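Long-range contacts in nitronate monooxygenase family protein (Pseudomonas aeruginosa, PDB 4QIT), which oxidises alkyl nitronates, above all the toxin propionate 3-nitronate, with molecular oxygen and a bound flavin mononucleotide: residues A[71-76]-A[135-140]; A[20-25]-A[44-49]; A[86-91]-A[301-306]. The protein carries 1 engineered substitution. All coordinates share one frame; numbering follows the deposited sequence.

In the fold
Contacts 1 and 2 belong to one parallel sheet, the TIM barrel that carries the flavin, and their centres lie about 8 Å apart. Strand 72-77 joins them, pairing with 45-48 on one edge and 135-139 on the other, through backbone bonds such as N73 N to G45 O and N75 N to I47 O. Contact 2 closes along the chain before contact 1 opens, and both touch FMN. Contact 3 stands off the barrel, about 29 Å from contact 1 and about 32 Å from contact 2 between centres. Its helix 86-101 follows strand 72-77. Contacts 1 and 3 interleave, in the order 71-76, 86-91, 135-140, 301-306, and Y305 packs on F140. Cofactor binding thus lies with the first two contacts.

Contact 1: A[71-76]-A[135-140]; sequences PFNVNL and AVSFHF. With FMN (flavin mononucleotide), chain C.
The F138 ring is approached obliquely by L76 O, while L76 CB lies 4.2 Å from F138 CE1. The H139 imidazole turns one face to the flavin, whose C2 sits above it toward the rim, and its own CD2 overlies one face of the F140 ring. L76, F138 and H139 lie toward the C-terminal ends of two parallel neighbours of the TIM barrel, strands 72-77 and 135-139, whose short segments here are inclined at 30°. Five backbone bonds join them, among them S137 N to V74 O and L76 N to S137 O, both 2.9 Å. V74, L76, V136 and F138 lie on the face turned to the outer helices: V74 meets I61 of helix 54-65, and both L76 and V136 meet L128 of helix 124-131. N73, N75, A135 and S137 lie on the other face. With CG anti to the backbone N (chi1 171°), the N73 amide swings toward S137, whose OG donates to N73 OD1 at 2.9 Å. Water 1 accepts from N73 ND2 and donates to S137 OG, closing a small ring, and N73 ND2 also bonds to S46 OG. N75 OD1 receives FMN N3 at 3.1 Å, a bent bond that ties the N3 side of the pyrimidine to the strand. H139 NE2 is held by S189 O. On its other ring nitrogen, H139 ND1 lies 3.0 Å from water 2, which also accepts from N75 ND2 and donates to FMN O2.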
loop_
_atom_site.group_PDB
_atom_site.type_symbol
_atom_site.label_atom_id
_atom_site.label_comp_id
_atom_site.label_asym_id
_atom_site.label_seq_id
_atom_site.Cartn_x
_atom_site.Cartn_y
_atom_site.Cartn_z
ATOM N N PRO A 71 -4.253 -29.085 13.263
ATOM C CA PRO A 71 -5.073 -27.882 13.445
ATOM C C PRO A 71 -5.414 -27.199 12.131
ATOM O O PRO A 71 -4.605 -27.192 11.214
ATOM C CB PRO A 71 -4.156 -26.970 14.256
ATOM C CG PRO A 71 -3.338 -27.952 15.072
ATOM C CD PRO A 71 -3.040 -29.044 14.101
ATOM N N PHE A 72 -6.608 -26.626 12.067
ATOM C CA PHE A 72 -7.004 -25.782 10.942
ATOM C C PHE A 72 -7.879 -24.636 11.435
ATOM O O PHE A 72 -8.308 -24.611 12.593
ATOM C CB PHE A 72 -7.697 -26.593 9.833
ATOM C CG PHE A 72 -8.947 -27.300 10.285
ATOM C CD1 PHE A 72 -8.873 -28.578 10.826
ATOM C CD2 PHE A 72 -10.189 -26.696 10.168
ATOM C CE1 PHE A 72 -10.020 -29.242 11.244
ATOM C CE2 PHE A 72 -11.341 -27.355 10.582
ATOM C CZ PHE A 72 -11.250 -28.633 11.123
ATOM N N ASN A 73 -8.142 -23.701 10.527
ATOM C CA ASN A 73 -8.746 -22.407 10.819
ATOM C C ASN A 73 -10.086 -22.315 10.093
ATOM O O ASN A 73 -10.197 -22.666 8.911
ATOM C CB ASN A 73 -7.758 -21.329 10.334
ATOM C CG ASN A 73 -8.312 -19.908 10.365
ATOM O OD1 ASN A 73 -9.155 -19.542 11.198
ATOM N ND2 ASN A 73 -7.792 -19.075 9.459
ATOM N N VAL A 74 -11.110 -21.878 10.819
ATOM C CA VAL A 74 -12.444 -21.701 10.255
ATOM C C VAL A 74 -12.810 -20.226 10.322
ATOM O O VAL A 74 -12.791 -19.630 11.402
ATOM C CB VAL A 74 -13.488 -22.558 10.995
ATOM C CG1 VAL A 74 -14.880 -22.286 10.453
ATOM C CG2 VAL A 74 -13.135 -24.036 10.845
ATOM N N ASN A 75 -13.125 -19.637 9.172
ATOM C CA ASN A 75 -13.302 -18.189 9.076
ATOM C C ASN A 75 -14.759 -17.780 8.866
ATOM O O ASN A 75 -15.483 -18.387 8.060
ATOM C CB ASN A 75 -12.423 -17.662 7.943
ATOM C CG ASN A 75 -12.539 -16.167 7.736
ATOM O OD1 ASN A 75 -13.315 -15.709 6.897
ATOM N ND2 ASN A 75 -11.755 -15.399 8.485
ATOM N N LEU A 76 -15.170 -16.736 9.587
ATOM C CA LEU A 76 -16.514 -16.178 9.451
ATOM C C LEU A 76 -16.467 -14.666 9.270
ATOM O O LEU A 76 -15.695 -13.968 9.937
ATOM C CB LEU A 76 -17.374 -16.527 10.677
ATOM C CG LEU A 76 -17.622 -18.031 10.877
ATOM C CD1 LEU A 76 -16.567 -18.648 11.788
ATOM C CD2 LEU A 76 -19.029 -18.316 11.395
ATOM N N ALA A 135 -8.698 -23.186 15.356
ATOM C CA ALA A 135 -8.751 -21.735 15.248
ATOM C C ALA A 135 -10.034 -21.260 14.579
ATOM O O ALA A 135 -10.542 -21.896 13.649
ATOM C CB ALA A 135 -7.539 -21.210 14.495
ATOM N N VAL A 136 -10.567 -20.152 15.079
ATOM C CA VAL A 136 -11.673 -19.463 14.425
ATOM C C VAL A 136 -11.246 -18.024 14.148
ATOM O O VAL A 136 -10.720 -17.344 15.031
ATOM C CB VAL A 136 -12.958 -19.486 15.282
ATOM C CG1 VAL A 136 -14.032 -18.552 14.693
ATOM C CG2 VAL A 136 -13.490 -20.913 15.408
ATOM N N SER A 137 -11.437 -17.571 12.908
ATOM C CA SER A 137 -11.035 -16.227 12.516
ATOM C C SER A 137 -12.232 -15.396 12.062
ATOM O O SER A 137 -13.228 -15.942 11.571
ATOM C CB SER A 137 -9.996 -16.297 11.393
ATOM O OG SER A 137 -8.745 -16.736 11.877
ATOM N N PHE A 138 -12.116 -14.079 12.212
ATOM C CA PHE A 138 -13.185 -13.160 11.849
ATOM C C PHE A 138 -12.678 -12.053 10.947
ATOM O O PHE A 138 -11.561 -11.548 11.132
ATOM C CB PHE A 138 -13.827 -12.560 13.108
ATOM C CG PHE A 138 -14.482 -13.589 13.977
ATOM C CD1 PHE A 138 -15.728 -14.084 13.648
ATOM C CD2 PHE A 138 -13.840 -14.079 15.107
ATOM C CE1 PHE A 138 -16.353 -15.054 14.436
ATOM C CE2 PHE A 138 -14.455 -15.048 15.911
ATOM C CZ PHE A 138 -15.708 -15.539 15.571
ATOM N N HIS A 139 -13.512 -11.678 9.980
ATOM C CA HIS A 139 -13.197 -10.650 8.991
ATOM C C HIS A 139 -14.274 -9.578 9.054
ATOM O O HIS A 139 -15.451 -9.902 9.221
ATOM C CB HIS A 139 -13.191 -11.259 7.587
ATOM C CG HIS A 139 -12.347 -10.512 6.603
ATOM N ND1 HIS A 139 -10.989 -10.328 6.781
ATOM C CD2 HIS A 139 -12.654 -9.915 5.429
ATOM C CE1 HIS A 139 -10.503 -9.647 5.765
ATOM N NE2 HIS A 139 -11.494 -9.377 4.927
ATOM N N PHE A 140 -13.854 -8.320 8.908
ATOM C CA PHE A 140 -14.718 -7.126 8.872
ATOM C C PHE A 140 -15.051 -6.552 10.242
ATOM O O PHE A 140 -15.608 -5.455 10.324
ATOM C CB PHE A 140 -16.036 -7.342 8.108
ATOM C CG PHE A 140 -15.876 -7.770 6.674
ATOM C CD1 PHE A 140 -14.975 -7.144 5.817
ATOM C CD2 PHE A 140 -16.681 -8.781 6.171
ATOM C CE1 PHE A 140 -14.884 -7.541 4.489
ATOM C CE2 PHE A 140 -16.590 -9.185 4.857
ATOM C CZ PHE A 140 -15.689 -8.566 4.010
HETATM N N1 FMN C . -10.345 -13.145 3.977
HETATM C C2 FMN C . -11.401 -13.524 4.795
HETATM O O2 FMN C . -11.408 -13.161 5.964
HETATM N N3 FMN C . -12.422 -14.323 4.330
HETATM C C4 FMN C . -12.401 -14.723 3.011
HETATM O O4 FMN C . -13.296 -15.424 2.546
HETATM C C4A FMN C . -11.358 -14.337 2.189
HETATM N N5 FMN C . -11.372 -14.751 0.883
HETATM C C5A FMN C . -10.346 -14.411 0.034
HETATM C C6 FMN C . -10.398 -14.865 -1.276
HETATM C C7 FMN C . -9.386 -14.562 -2.164
HETATM C C7M FMN C . -9.502 -15.111 -3.558
HETATM C C8 FMN C . -8.316 -13.770 -1.747
HETATM C C8M FMN C . -7.219 -13.416 -2.709
HETATM C C9 FMN C . -8.272 -13.309 -0.426
HETATM C C9A FMN C . -9.289 -13.631 0.481
HETATM N N10 FMN C . -9.271 -13.194 1.807
HETATM C C10 FMN C . -10.316 -13.546 2.658
HETATM C "C1'" FMN C . -8.149 -12.319 2.305
HETATM C "C2'" FMN C . -7.024 -13.100 2.960
HETATM O "O2'" FMN C . -7.428 -13.516 4.239
HETATM C "C3'" FMN C . -5.780 -12.237 3.123
HETATM O "O3'" FMN C . -6.083 -10.964 3.654
HETATM C "C4'" FMN C . -5.179 -12.034 1.750
HETATM O "O4'" FMN C . -5.344 -13.212 0.982
HETATM C "C5'" FMN C . -3.694 -11.759 1.907
HETATM O "O5'" FMN C . -3.308 -11.203 0.687
HETATM P P FMN C . -2.493 -12.042 -0.391
HETATM O O1P FMN C . -1.781 -13.181 0.290
HETATM O O2P FMN C . -1.569 -11.079 -1.071
HETATM O O3P FMN C . -3.527 -12.577 -1.325
HETATM O O HOH W 1 -7.363 -16.140 9.282
HETATM O O HOH W 2 -10.426 -12.561 8.648
#

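Contact 2: A[20-25]-A[44-49]; sequences PIIQAP and LGSIAI. With FMN (flavin mononucleotide), chain C.
Q23 sends CG away from its backbone N (chi1 154°) and then bends sharply at chi2 (-100°), which folds its amide back alongside the main chain of S46. S46, in turn, sets OG opposite its own carbonyl carbon (chi1 -52°) and so reaches Q23 O at 2.7 Å. The two residues therefore grip each other three times. S46 N donates to Q23 OE1 at 2.9 Å, from above the plane of that carbonyl, and Q23 NE2 donates to S46 O at 3.0 Å, with the acceptor close to the amide plane. The Q23 side chain thus stands in for a strand backbone where direct pairing has stopped. Its rotation is fixed further by a bent bond from NE2 to A24 O, and L34, A35 and V38 of helix 32-41 pack on it. Before this point the strands pair in the usual way: L44 N donates to I21 O, and Q23 N to L44 O. I22 and L44 run alongside each other in the same direction, with I22 CG1 4.0 Å from L44 CD2. Beyond it P25 takes over, resting CD 3.6 Å from S46 CB and CB 4.2 Å from A48 CB. The cofactor lies just past this end: A24 CB is 3.5 Å from FMN O2', and A48 CB 3.8 Å from FMN O4. Strand 21-23, helix 32-41 and strand 45-48 together make the first beta-alpha-beta crossover of a TIM barrel, here with the flavin pocket at the strands' C-terminal ends.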
loop_
_atom_site.group_PDB
_atom_site.type_symbol
_atom_site.label_atom_id
_atom_site.label_comp_id
_atom_site.label_asym_id
_atom_site.label_seq_id
_atom_site.Cartn_x
_atom_site.Cartn_y
_atom_site.Cartn_z
ATOM N N PRO A 20 4.912 -21.299 10.776
ATOM C CA PRO A 20 4.124 -20.078 11.019
ATOM C C PRO A 20 3.504 -19.524 9.740
ATOM O O PRO A 20 3.679 -18.339 9.414
ATOM C CB PRO A 20 5.174 -19.106 11.562
ATOM C CG PRO A 20 6.424 -19.497 10.828
ATOM C CD PRO A 20 6.359 -21.013 10.721
ATOM N N ILE A 21 2.772 -20.378 9.034
ATOM C CA ILE A 21 2.222 -20.015 7.727
ATOM C C ILE A 21 0.771 -20.441 7.698
ATOM O O ILE A 21 0.458 -21.626 7.853
ATOM C CB ILE A 21 2.983 -20.722 6.581
ATOM C CG1 ILE A 21 4.472 -20.356 6.625
ATOM C CG2 ILE A 21 2.383 -20.339 5.233
ATOM C CD1 ILE A 21 5.331 -21.198 5.702
ATOM N N ILE A 22 -0.117 -19.469 7.527
ATOM C CA ILE A 22 -1.541 -19.729 7.407
ATOM C C ILE A 22 -1.922 -19.591 5.939
ATOM O O ILE A 22 -1.631 -18.561 5.319
ATOM C CB ILE A 22 -2.370 -18.701 8.212
ATOM C CG1 ILE A 22 -1.922 -18.659 9.677
ATOM C CG2 ILE A 22 -3.865 -19.004 8.101
ATOM C CD1 ILE A 22 -2.696 -17.641 10.516
ATOM N N GLN A 23 -2.553 -20.617 5.367
ATOM C CA GLN A 23 -3.154 -20.475 4.046
ATOM C C GLN A 23 -4.484 -19.768 4.256
ATOM O O GLN A 23 -5.325 -20.251 5.004
ATOM C CB GLN A 23 -3.329 -21.834 3.354
ATOM C CG GLN A 23 -4.457 -21.892 2.314
ATOM C CD GLN A 23 -5.714 -22.546 2.868
ATOM O OE1 GLN A 23 -5.642 -23.605 3.507
ATOM N NE2 GLN A 23 -6.867 -21.916 2.646
ATOM N N ALA A 24 -4.655 -18.606 3.628
ATOM C CA ALA A 24 -5.800 -17.748 3.934
ATOM C C ALA A 24 -7.138 -18.398 3.618
ATOM O O ALA A 24 -7.290 -19.054 2.586
ATOM C CB ALA A 24 -5.677 -16.413 3.197
ATOM N N PRO A 25 -8.121 -18.211 4.507
ATOM C CA PRO A 25 -9.470 -18.610 4.122
ATOM C C PRO A 25 -9.896 -17.717 2.984
ATOM O O PRO A 25 -9.624 -16.512 2.993
ATOM C CB PRO A 25 -10.312 -18.301 5.362
ATOM C CG PRO A 25 -9.521 -17.304 6.137
ATOM C CD PRO A 25 -8.073 -17.549 5.821
ATOM N N LEU A 44 -1.059 -23.866 8.781
ATOM C CA LEU A 44 -2.450 -23.812 9.226
ATOM C C LEU A 44 -3.354 -23.641 8.016
ATOM O O LEU A 44 -3.426 -22.553 7.430
ATOM C CB LEU A 44 -2.660 -22.658 10.218
ATOM C CG LEU A 44 -3.995 -22.623 10.970
ATOM C CD1 LEU A 44 -4.046 -23.786 11.974
ATOM C CD2 LEU A 44 -4.185 -21.286 11.675
ATOM N N GLY A 45 -4.032 -24.717 7.622
ATOM C CA GLY A 45 -4.996 -24.641 6.539
ATOM C C GLY A 45 -6.220 -23.896 7.022
ATOM O O GLY A 45 -6.480 -23.835 8.237
ATOM N N SER A 46 -6.970 -23.319 6.083
ATOM C CA SER A 46 -8.169 -22.559 6.444
ATOM C C SER A 46 -9.329 -22.811 5.501
ATOM O O SER A 46 -9.136 -23.044 4.305
ATOM C CB SER A 46 -7.878 -21.047 6.483
ATOM O OG SER A 46 -6.752 -20.736 7.294
ATOM N N ILE A 47 -10.539 -22.754 6.046
ATOM C CA ILE A 47 -11.751 -22.693 5.230
ATOM C C ILE A 47 -12.616 -21.512 5.651
ATOM O O ILE A 47 -12.523 -21.030 6.786
ATOM C CB ILE A 47 -12.604 -23.984 5.290
ATOM C CG1 ILE A 47 -12.990 -24.320 6.732
ATOM C CG2 ILE A 47 -11.873 -25.152 4.612
ATOM C CD1 ILE A 47 -13.949 -25.514 6.874
ATOM N N ALA A 48 -13.453 -21.064 4.720
ATOM C CA ALA A 48 -14.391 -19.971 4.946
ATOM C C ALA A 48 -15.814 -20.536 4.895
ATOM O O ALA A 48 -16.163 -21.247 3.946
ATOM C CB ALA A 48 -14.197 -18.892 3.881
ATOM N N ILE A 49 -16.630 -20.219 5.902
ATOM C CA ILE A 49 -17.907 -20.888 6.112
ATOM C C ILE A 49 -19.097 -19.928 6.004
ATOM O O ILE A 49 -20.258 -20.354 6.010
ATOM C CB ILE A 49 -17.851 -21.624 7.493
ATOM C CG1 ILE A 49 -17.824 -23.133 7.293
ATOM C CG2 ILE A 49 -18.857 -21.108 8.501
ATOM C CD1 ILE A 49 -16.752 -23.529 6.357
HETATM N N1 FMN C . -10.345 -13.145 3.977
HETATM C C2 FMN C . -11.401 -13.524 4.795
HETATM O O2 FMN C . -11.408 -13.161 5.964
HETATM N N3 FMN C . -12.422 -14.323 4.330
HETATM C C4 FMN C . -12.401 -14.723 3.011
HETATM O O4 FMN C . -13.296 -15.424 2.546
HETATM C C4A FMN C . -11.358 -14.337 2.189
HETATM N N5 FMN C . -11.372 -14.751 0.883
HETATM C C5A FMN C . -10.346 -14.411 0.034
HETATM C C6 FMN C . -10.398 -14.865 -1.276
HETATM C C7 FMN C . -9.386 -14.562 -2.164
HETATM C C7M FMN C . -9.502 -15.111 -3.558
HETATM C C8 FMN C . -8.316 -13.770 -1.747
HETATM C C8M FMN C . -7.219 -13.416 -2.709
HETATM C C9 FMN C . -8.272 -13.309 -0.426
HETATM C C9A FMN C . -9.289 -13.631 0.481
HETATM N N10 FMN C . -9.271 -13.194 1.807
HETATM C C10 FMN C . -10.316 -13.546 2.658
HETATM C "C1'" FMN C . -8.149 -12.319 2.305
HETATM C "C2'" FMN C . -7.024 -13.100 2.960
HETATM O "O2'" FMN C . -7.428 -13.516 4.239
HETATM C "C3'" FMN C . -5.780 -12.237 3.123
HETATM O "O3'" FMN C . -6.083 -10.964 3.654
HETATM C "C4'" FMN C . -5.179 -12.034 1.750
HETATM O "O4'" FMN C . -5.344 -13.212 0.982
HETATM C "C5'" FMN C . -3.694 -11.759 1.907
HETATM O "O5'" FMN C . -3.308 -11.203 0.687
HETATM P P FMN C . -2.493 -12.042 -0.391
HETATM O O1P FMN C . -1.781 -13.181 0.290
HETATM O O2P FMN C . -1.569 -11.079 -1.071
HETATM O O3P FMN C . -3.527 -12.577 -1.325
#

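Contact 3: A[86-91]-A[301-306]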
loop_
_atom_site.group_PDB
_atom_site.type_symbol
_atom_site.label_atom_id
_atom_site.label_comp_id
_atom_site.label_asym_id
_atom_site.label_seq_id
_atom_site.Cartn_x
_atom_site.Cartn_y
_atom_site.Cartn_z
ATOM N N PRO A 86 -34.966 -1.965 -0.624
ATOM C CA PRO A 86 -35.559 -2.429 -1.885
ATOM C C PRO A 86 -35.545 -1.376 -2.994
ATOM O O PRO A 86 -35.280 -1.719 -4.141
ATOM C CB PRO A 86 -36.990 -2.781 -1.482
ATOM C CG PRO A 86 -36.869 -3.186 -0.042
ATOM C CD PRO A 86 -35.821 -2.269 0.536
ATOM N N ALA A 87 -35.805 -0.114 -2.660
ATOM C CA ALA A 87 -35.789 0.935 -3.674
ATOM C C ALA A 87 -34.396 1.112 -4.270
ATOM O O ALA A 87 -34.243 1.197 -5.490
ATOM C CB ALA A 87 -36.292 2.252 -3.098
ATOM N N ARG A 88 -33.387 1.173 -3.404
ATOM C CA ARG A 88 -32.007 1.335 -3.851
ATOM C C ARG A 88 -31.548 0.111 -4.644
ATOM O O ARG A 88 -30.852 0.231 -5.653
ATOM C CB ARG A 88 -31.077 1.600 -2.661
ATOM C CG ARG A 88 -29.671 2.035 -3.066
ATOM C CD ARG A 88 -28.839 2.502 -1.879
ATOM N NE ARG A 88 -29.226 3.830 -1.408
ATOM C CZ ARG A 88 -28.408 4.659 -0.763
ATOM N NH1 ARG A 88 -27.151 4.304 -0.525
ATOM N NH2 ARG A 88 -28.839 5.849 -0.369
ATOM N N GLU A 89 -31.951 -1.066 -4.186
ATOM C CA GLU A 89 -31.619 -2.302 -4.892
ATOM C C GLU A 89 -32.316 -2.373 -6.251
ATOM O O GLU A 89 -31.733 -2.823 -7.241
ATOM C CB GLU A 89 -31.954 -3.508 -4.012
ATOM C CG GLU A 89 -31.069 -3.561 -2.771
ATOM C CD GLU A 89 -31.697 -4.280 -1.600
ATOM O OE1 GLU A 89 -32.675 -5.033 -1.796
ATOM O OE2 GLU A 89 -31.203 -4.086 -0.468
ATOM N N ARG A 90 -33.559 -1.902 -6.309
ATOM C CA ARG A 90 -34.293 -1.882 -7.568
ATOM C C ARG A 90 -33.583 -0.990 -8.586
ATOM O O ARG A 90 -33.435 -1.364 -9.747
ATOM C CB ARG A 90 -35.727 -1.398 -7.334
ATOM C CG ARG A 90 -36.637 -1.469 -8.551
ATOM C CD ARG A 90 -38.074 -1.201 -8.129
ATOM N NE ARG A 90 -38.976 -0.991 -9.258
ATOM C CZ ARG A 90 -40.301 -0.946 -9.148
ATOM N NH1 ARG A 90 -40.871 -1.112 -7.962
ATOM N NH2 ARG A 90 -41.054 -0.750 -10.223
ATOM N N ALA A 91 -33.131 0.181 -8.137
ATOM C CA ALA A 91 -32.414 1.106 -9.009
ATOM C C ALA A 91 -31.087 0.512 -9.500
ATOM O O ALA A 91 -30.678 0.741 -10.645
ATOM C CB ALA A 91 -32.184 2.444 -8.300
ATOM N N PRO A 301 -27.006 5.171 -6.459
ATOM C CA PRO A 301 -26.334 4.846 -5.197
ATOM C C PRO A 301 -26.185 3.340 -4.985
ATOM O O PRO A 301 -27.076 2.548 -5.314
ATOM C CB PRO A 301 -27.269 5.442 -4.136
ATOM C CG PRO A 301 -27.957 6.562 -4.842
ATOM C CD PRO A 301 -28.156 6.074 -6.251
ATOM N N LEU A 302 -25.042 2.949 -4.435
ATOM C CA LEU A 302 -24.754 1.541 -4.197
ATOM C C LEU A 302 -25.604 0.992 -3.061
ATOM O O LEU A 302 -25.654 1.594 -1.979
ATOM C CB LEU A 302 -23.285 1.408 -3.807
ATOM C CG LEU A 302 -22.570 0.072 -3.963
ATOM C CD1 LEU A 302 -22.624 -0.380 -5.408
ATOM C CD2 LEU A 302 -21.126 0.206 -3.494
ATOM N N PRO A 303 -26.260 -0.166 -3.277
ATOM C CA PRO A 303 -26.889 -0.864 -2.147
ATOM C C PRO A 303 -25.853 -1.318 -1.107
ATOM O O PRO A 303 -24.644 -1.200 -1.331
ATOM C CB PRO A 303 -27.553 -2.088 -2.812
ATOM C CG PRO A 303 -27.727 -1.683 -4.255
ATOM C CD PRO A 303 -26.541 -0.820 -4.568
ATOM N N ASP A 304 -26.323 -1.837 0.020
ATOM C CA ASP A 304 -25.440 -2.258 1.091
ATOM C C ASP A 304 -24.773 -3.590 0.738
ATOM O O ASP A 304 -25.256 -4.347 -0.105
ATOM C CB ASP A 304 -26.266 -2.396 2.369
ATOM C CG ASP A 304 -25.448 -2.253 3.629
ATOM O OD1 ASP A 304 -24.240 -1.916 3.551
ATOM O OD2 ASP A 304 -26.027 -2.469 4.719
ATOM N N TYR A 305 -23.638 -3.855 1.368
ATOM C CA TYR A 305 -23.073 -5.195 1.382
ATOM C C TYR A 305 -23.960 -6.077 2.275
ATOM O O TYR A 305 -24.389 -5.641 3.333
ATOM C CB TYR A 305 -21.660 -5.108 1.956
ATOM C CG TYR A 305 -20.946 -6.429 2.095
ATOM C CD1 TYR A 305 -20.228 -6.977 1.035
ATOM C CD2 TYR A 305 -20.976 -7.122 3.298
ATOM C CE1 TYR A 305 -19.563 -8.198 1.171
ATOM C CE2 TYR A 305 -20.330 -8.338 3.446
ATOM C CZ TYR A 305 -19.624 -8.868 2.384
ATOM O OH TYR A 305 -18.976 -10.076 2.555
ATOM N N PRO A 306 -24.228 -7.329 1.869
ATOM C CA PRO A 306 -23.730 -8.033 0.690
ATOM C C PRO A 306 -24.772 -8.139 -0.440
ATOM O O PRO A 306 -24.614 -8.968 -1.354
ATOM C CB PRO A 306 -23.447 -9.425 1.260
ATOM C CG PRO A 306 -24.619 -9.639 2.200
ATOM C CD PRO A 306 -24.949 -8.255 2.769
HETATM O O HOH W 3 -29.501 2.663 -6.302
HETATM O O HOH W 4 -29.168 -2.423 0.473
#
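Helix 86-101 meets a proline-rich loop here, in a partly solvent-exposed contact away from the flavin site, its centre about 23 Å from that of the chain. R88 carries most of it. P301 points its CB at the middle of one guanidinium face, CB 3.6 Å from R88 CZ, and the arginine chain and the proline run nearly perpendicular. The L302 carbonyl oxygen stands at the guanidinium edge, in its plane, where R88 NH1 gives it a weak hydrogen bond of 3.4 Å. A bend at chi3 (-75°) turns the end of an otherwise extended arginine into this position, and the aliphatic part follows the loop, with R88 CD 3.3 Å from L302 O. Water 3 adds a bridge by donating to both R88 O and P301 O.

One residue further on, E89 CG packs 3.8 Å from P303 CB, and P303 CG lies 4.0 Å from E89 CA. The loop runs from strand 283-285 to helix 307-320, with P306, preceded by a cis peptide bond, at the N-cap position of that helix. Both helices stand beside the TIM barrel, consistent with the second, smaller domain of nitronate monooxygenases. W92 and V308, one from each helix, also touch P303, so this proline is wedged between the two.

The carboxylate of E89 turns back to its own helix start, where OE2 bonds to D85 N. The same OE2 accepts from water 4 at 2.8 Å, and that water takes the N-H of D304. D304 is anchored separately, its OD2 forming a salt bridge with R80 and a hydrogen bond with Q83 N.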